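Local coordinates for LPXTG cell wall surface protein (Streptococcus gordonii, PDB 4IGB), which is probably an adhesin linked to cell-wall peptidoglycan at the bacterial surface, represented here by its N-terminal N1 and N2 domains, at residues 14-19 with 221-226; 214-219 with 260-265. All coordinates share one frame; numbering follows the deposited sequence.

Contact 1 (14-19 with 221-226)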
loop_
_atom_site.group_PDB
_atom_site.type_symbol
_atom_site.label_atom_id
_atom_site.label_comp_id
_atom_site.label_asym_id
_atom_site.label_seq_id
_atom_site.Cartn_x
_atom_site.Cartn_y
_atom_site.Cartn_z
ATOM N N LEU B 14 -2.321 0.463 16.197
ATOM C CA LEU B 14 -3.235 0.383 15.082
ATOM C C LEU B 14 -4.413 1.292 15.337
ATOM O O LEU B 14 -5.040 1.242 16.397
ATOM C CB LEU B 14 -3.738 -1.038 14.895
ATOM C CG LEU B 14 -5.031 -1.139 14.091
ATOM C CD1 LEU B 14 -4.821 -0.730 12.619
ATOM C CD2 LEU B 14 -5.586 -2.554 14.195
ATOM N N GLU B 15 -4.710 2.132 14.359
ATOM C CA GLU B 15 -5.879 2.973 14.440
ATOM C C GLU B 15 -6.978 2.408 13.534
ATOM O O GLU B 15 -6.774 2.212 12.329
ATOM C CB GLU B 15 -5.524 4.411 14.054
ATOM C CG GLU B 15 -6.739 5.277 13.833
ATOM C CD GLU B 15 -6.384 6.684 13.387
ATOM O OE1 GLU B 15 -5.188 7.046 13.401
ATOM O OE2 GLU B 15 -7.313 7.429 13.018
ATOM N N GLU B 16 -8.128 2.104 14.121
ATOM C CA GLU B 16 -9.252 1.596 13.350
ATOM C C GLU B 16 -10.348 2.652 13.320
ATOM O O GLU B 16 -10.837 3.070 14.371
ATOM C CB GLU B 16 -9.795 0.291 13.941
ATOM C CG GLU B 16 -8.870 -0.890 13.817
ATOM C CD GLU B 16 -9.523 -2.171 14.292
ATOM O OE1 GLU B 16 -10.188 -2.137 15.346
ATOM O OE2 GLU B 16 -9.370 -3.217 13.625
ATOM N N ILE B 17 -10.726 3.070 12.115
ATOM C CA ILE B 17 -11.697 4.141 11.942
ATOM C C ILE B 17 -12.892 3.685 11.134
ATOM O O ILE B 17 -12.748 2.951 10.165
ATOM C CB ILE B 17 -11.084 5.339 11.209
ATOM C CG1 ILE B 17 -9.987 5.965 12.046
ATOM C CG2 ILE B 17 -12.149 6.405 10.927
ATOM C CD1 ILE B 17 -9.372 7.147 11.371
ATOM N N LYS B 18 -14.077 4.126 11.542
ATOM C CA LYS B 18 -15.279 3.961 10.733
ATOM C C LYS B 18 -15.983 5.310 10.660
ATOM O O LYS B 18 -16.268 5.924 11.685
ATOM C CB LYS B 18 -16.217 2.912 11.327
ATOM C CG LYS B 18 -17.520 2.783 10.549
ATOM C CD LYS B 18 -18.450 1.742 11.144
ATOM C CE LYS B 18 -17.843 0.363 11.090
ATOM N NZ LYS B 18 -18.712 -0.650 11.747
ATOM N N ASN B 19 -16.247 5.779 9.448
ATOM C CA ASN B 19 -16.833 7.099 9.266
ATOM C C ASN B 19 -17.535 7.186 7.915
ATOM O O ASN B 19 -17.751 6.161 7.268
ATOM C CB ASN B 19 -15.758 8.178 9.401
ATOM C CG ASN B 19 -14.677 8.064 8.337
ATOM O OD1 ASN B 19 -14.889 7.470 7.292
ATOM N ND2 ASN B 19 -13.518 8.656 8.600
ATOM N N ASN B 221 -1.056 0.042 10.414
ATOM C CA ASN B 221 -1.124 1.339 11.070
ATOM C C ASN B 221 -2.549 1.888 11.105
ATOM O O ASN B 221 -2.986 2.412 12.128
ATOM C CB ASN B 221 -0.208 2.339 10.360
ATOM C CG ASN B 221 -0.259 3.735 10.990
ATOM O OD1 ASN B 221 -1.022 4.586 10.558
ATOM N ND2 ASN B 221 0.545 3.961 12.008
ATOM N N LEU B 222 -3.281 1.750 10.000
ATOM C CA LEU B 222 -4.627 2.321 9.925
ATOM C C LEU B 222 -5.600 1.468 9.120
ATOM O O LEU B 222 -5.314 1.070 7.977
ATOM C CB LEU B 222 -4.554 3.748 9.367
ATOM C CG LEU B 222 -5.837 4.557 9.110
ATOM C CD1 LEU B 222 -6.744 4.527 10.307
ATOM C CD2 LEU B 222 -5.502 6.000 8.784
ATOM N N ARG B 223 -6.755 1.188 9.713
ATOM C CA ARG B 223 -7.810 0.463 9.018
ATOM C C ARG B 223 -9.064 1.317 8.894
ATOM O O ARG B 223 -9.687 1.686 9.896
ATOM C CB ARG B 223 -8.155 -0.844 9.724
ATOM C CG ARG B 223 -9.221 -1.648 8.988
ATOM C CD ARG B 223 -10.367 -2.040 9.902
ATOM N NE ARG B 223 -11.158 -0.886 10.316
ATOM C CZ ARG B 223 -12.180 -0.953 11.165
ATOM N NH1 ARG B 223 -12.529 -2.115 11.697
ATOM N NH2 ARG B 223 -12.857 0.142 11.479
ATOM N N LEU B 224 -9.433 1.640 7.664
ATOM C CA LEU B 224 -10.593 2.483 7.447
ATOM C C LEU B 224 -11.783 1.670 6.961
ATOM O O LEU B 224 -11.649 0.857 6.061
ATOM C CB LEU B 224 -10.279 3.577 6.430
ATOM C CG LEU B 224 -11.528 4.357 5.989
ATOM C CD1 LEU B 224 -11.948 5.327 7.086
ATOM C CD2 LEU B 224 -11.284 5.098 4.686
ATOM N N MET B 225 -12.940 1.894 7.574
ATOM C CA MET B 225 -14.206 1.375 7.073
ATOM C C MET B 225 -15.182 2.515 6.894
ATOM O O MET B 225 -15.078 3.546 7.546
ATOM C CB MET B 225 -14.842 0.410 8.056
ATOM C CG MET B 225 -14.278 -0.974 8.071
ATOM S SD MET B 225 -15.229 -1.954 9.231
ATOM C CE MET B 225 -14.471 -3.574 8.985
ATOM N N ASN B 226 -16.142 2.315 6.012
ATOM C CA ASN B 226 -17.266 3.226 5.894
ATOM C C ASN B 226 -18.370 2.737 6.833
ATOM O O ASN B 226 -18.483 1.525 7.117
ATOM C CB ASN B 226 -17.734 3.282 4.443
ATOM C CG ASN B 226 -18.993 4.120 4.257
ATOM O OD1 ASN B 226 -20.095 3.605 4.376
ATOM N ND2 ASN B 226 -18.827 5.406 3.938
HETATM O O HOH W 1 -2.376 6.111 12.536
#

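Contact 2 (214-219 with 260-265)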
loop_
_atom_site.group_PDB
_atom_site.type_symbol
_atom_site.label_atom_id
_atom_site.label_comp_id
_atom_site.label_asym_id
_atom_site.label_seq_id
_atom_site.Cartn_x
_atom_site.Cartn_y
_atom_site.Cartn_z
ATOM N N LYS B 214 -2.426 -11.338 8.316
ATOM C CA LYS B 214 -1.681 -11.987 9.390
ATOM C C LYS B 214 -0.959 -10.942 10.241
ATOM O O LYS B 214 -0.547 -9.910 9.723
ATOM C CB LYS B 214 -0.682 -12.990 8.801
ATOM C CG LYS B 214 -1.361 -14.284 8.319
ATOM C CD LYS B 214 -0.467 -15.082 7.396
ATOM C CE LYS B 214 0.825 -15.566 8.074
ATOM N NZ LYS B 214 1.786 -16.066 7.013
ATOM N N ASN B 215 -0.839 -11.189 11.547
ATOM C CA ASN B 215 -0.129 -10.261 12.421
ATOM C C ASN B 215 -0.729 -8.849 12.298
ATOM O O ASN B 215 -0.038 -7.827 12.360
ATOM C CB ASN B 215 1.352 -10.278 12.039
ATOM C CG ASN B 215 2.270 -9.933 13.186
ATOM O OD1 ASN B 215 3.414 -9.509 12.968
ATOM N ND2 ASN B 215 1.790 -10.114 14.413
ATOM N N TYR B 216 -2.040 -8.817 12.130
ATOM C CA TYR B 216 -2.766 -7.582 11.826
ATOM C C TYR B 216 -2.409 -6.378 12.696
ATOM O O TYR B 216 -1.994 -5.343 12.176
ATOM C CB TYR B 216 -4.268 -7.871 11.882
ATOM C CG TYR B 216 -5.177 -6.666 11.830
ATOM C CD1 TYR B 216 -5.069 -5.726 10.809
ATOM C CD2 TYR B 216 -6.191 -6.501 12.773
ATOM C CE1 TYR B 216 -5.925 -4.634 10.747
ATOM C CE2 TYR B 216 -7.055 -5.417 12.718
ATOM C CZ TYR B 216 -6.921 -4.489 11.704
ATOM O OH TYR B 216 -7.782 -3.418 11.643
ATOM N N GLN B 217 -2.569 -6.510 14.016
ATOM C CA GLN B 217 -2.396 -5.383 14.922
ATOM C C GLN B 217 -0.926 -4.971 15.031
ATOM O O GLN B 217 -0.617 -3.819 15.346
ATOM C CB GLN B 217 -2.977 -5.692 16.318
ATOM C CG GLN B 217 -4.493 -5.878 16.365
ATOM C CD GLN B 217 -4.917 -7.353 16.308
ATOM O OE1 GLN B 217 -4.238 -8.189 15.706
ATOM N NE2 GLN B 217 -6.035 -7.672 16.955
ATOM N N ASN B 218 -0.019 -5.905 14.779
ATOM C CA ASN B 218 1.409 -5.568 14.743
ATOM C C ASN B 218 1.869 -4.959 13.416
ATOM O O ASN B 218 2.881 -4.274 13.370
ATOM C CB ASN B 218 2.276 -6.792 15.055
ATOM C CG ASN B 218 2.240 -7.176 16.529
ATOM O OD1 ASN B 218 2.269 -8.362 16.874
ATOM N ND2 ASN B 218 2.171 -6.175 17.402
ATOM N N ASP B 219 1.118 -5.192 12.340
ATOM C CA ASP B 219 1.601 -4.840 10.989
ATOM C C ASP B 219 0.858 -3.698 10.307
ATOM O O ASP B 219 1.339 -3.140 9.314
ATOM C CB ASP B 219 1.556 -6.056 10.064
ATOM C CG ASP B 219 2.658 -7.063 10.358
ATOM O OD1 ASP B 219 3.496 -6.790 11.232
ATOM O OD2 ASP B 219 2.678 -8.127 9.708
ATOM N N LEU B 260 -12.832 -2.403 2.415
ATOM C CA LEU B 260 -12.178 -1.606 3.440
ATOM C C LEU B 260 -10.804 -1.186 2.955
ATOM O O LEU B 260 -10.350 -1.661 1.922
ATOM C CB LEU B 260 -12.051 -2.398 4.745
ATOM C CG LEU B 260 -11.154 -3.643 4.723
ATOM C CD1 LEU B 260 -10.614 -3.948 6.113
ATOM C CD2 LEU B 260 -11.901 -4.845 4.168
ATOM N N ALA B 261 -10.145 -0.309 3.710
ATOM C CA ALA B 261 -8.824 0.179 3.349
ATOM C C ALA B 261 -7.864 0.009 4.512
ATOM O O ALA B 261 -8.211 0.284 5.664
ATOM C CB ALA B 261 -8.875 1.640 2.912
ATOM N N LEU B 262 -6.654 -0.430 4.189
ATOM C CA LEU B 262 -5.625 -0.754 5.176
ATOM C C LEU B 262 -4.299 -0.109 4.788
ATOM O O LEU B 262 -3.795 -0.322 3.671
ATOM C CB LEU B 262 -5.438 -2.274 5.256
ATOM C CG LEU B 262 -6.668 -3.132 5.595
ATOM C CD1 LEU B 262 -6.753 -4.356 4.721
ATOM C CD2 LEU B 262 -6.624 -3.562 7.062
ATOM N N ARG B 263 -3.755 0.692 5.697
ATOM C CA ARG B 263 -2.432 1.275 5.532
ATOM C C ARG B 263 -1.454 0.530 6.435
ATOM O O ARG B 263 -1.623 0.509 7.649
ATOM C CB ARG B 263 -2.441 2.761 5.885
ATOM C CG ARG B 263 -1.031 3.382 5.971
ATOM C CD ARG B 263 -1.004 4.574 6.898
ATOM N NE ARG B 263 -1.791 5.712 6.412
ATOM C CZ ARG B 263 -2.156 6.724 7.196
ATOM N NH1 ARG B 263 -1.821 6.711 8.487
ATOM N NH2 ARG B 263 -2.849 7.744 6.702
ATOM N N SER B 264 -0.466 -0.122 5.831
ATOM C CA SER B 264 0.537 -0.880 6.583
ATOM C C SER B 264 1.452 -0.001 7.441
ATOM O O SER B 264 1.582 1.194 7.214
ATOM C CB SER B 264 1.395 -1.735 5.635
ATOM O OG SER B 264 2.431 -2.407 6.346
ATOM N N ASN B 265 2.083 -0.613 8.438
ATOM C CA ASN B 265 3.206 0.012 9.127
ATOM C C ASN B 265 4.449 0.110 8.240
ATOM O O ASN B 265 5.381 0.859 8.556
ATOM C CB ASN B 265 3.579 -0.792 10.385
ATOM C CG ASN B 265 2.602 -0.587 11.514
ATOM O OD1 ASN B 265 1.960 0.459 11.594
ATOM N ND2 ASN B 265 2.483 -1.579 12.397
HETATM O O HOH W 2 0.366 -1.343 14.363
#

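Contact 1 (14-19 with 221-226)
Ile-17 O takes two bonds from 221-226: the backbone N of Met-225 at 2.8 Å, and Arg-223 NH2 at 3.1 Å, which sits above the carbonyl plane. The backbone of Arg-223 is gripped as well, its N giving to Glu-15 O and its O accepting from Ile-17 N. Bent at chi2 and chi3, the arginine chain folds back so that its guanidinium lies between Glu-16 CB on one face and Met-225 CG on the other. The carboxylate of Glu-16 is stacked on it with the planes 29° apart. Glu-16 OE2 stands 3.9 Å from Arg-223 NH1, a long salt bridge of charge alone, and both groups are tied further by Gln-233, with Tyr-216 OH also bonded to OE2. These are neighbouring parallel strands of a mixed sheet in the N1 domain, their axes 4.7 Å apart. Where 221-226 begins, two residues, Asn-221 and Leu-222, stand against the single Arg-263 of the next strand, a classic beta bulge. On the sheet face of Ile-17, its CG1 and CG2 meet two leucines, CG1 lying 4.0 Å from Leu-222 CD1 and CG2 4.0 Å from Leu-224 CD1. Glu-15 runs alongside Leu-222, CG to CD1 3.6 Å. On the opposite face Lys-18 CE rests 4.0 Å from Met-225 SD.

Contact 2 (214-219 with 260-265)
Tyr-216 and Leu-262 meet at about a right angle, Tyr-216 CE1 3.9 Å from Leu-262 CD2, where the single helical turn 216-219 of the N1 domain packs beside beta strand 261-264. With CG anti to the backbone N (chi1 170°), the tyrosine ring extends from the start of the turn to the leucine, whose methyl approaches it obliquely. Trp-242 joins them: its ring packs edge-to-face with that of Tyr-216, and its side chain also touches Leu-262. At the other end of the turn the contact becomes polar. CB of Asn-265 points toward the helical turn, whereas CB of Asn-218 and of Asp-219 points away, and it is the carbonyls of these two residues that meet the asparagine. The backbone N of Asn-265 gives a nearly straight bond (176°) to Asp-219 O at 2.8 Å. CB and CG of Asn-265 lie against the same carbonyl oxygen, and ND2 reaches past it to Asn-218 O in a weak bond of 2.9 Å. Three successive carbonyls at the end of the turn are thus engaged, since a water bound to Asn-265 ND2 at 2.9 Å donates a hydrogen bond to Gln-217 O at 2.8 Å.

In the fold
From the N terminus, 14-19 comes first and waits some 200 residues for 221-226, so contact 1 closes a very long loop. Segment 214-219 lies inside that loop, but its partner 260-265 comes after it; contact 2 closes a loop of 40 residues, and the two contacts cross. Strand 220-226 follows helix 216-219 directly and sits between 14-19 and 261-264 in the five-stranded mixed sheet, pairing with both. Strands 210-214 and 268-274, neighbours in the eight-stranded sheet, flank contact 2 along the chain, which thus joins the two sheets at their connections. Arg-263, on strand 261-264, also forms a salt bridge with Asp-418 of the N2 domain, linking this sheet to the second domain.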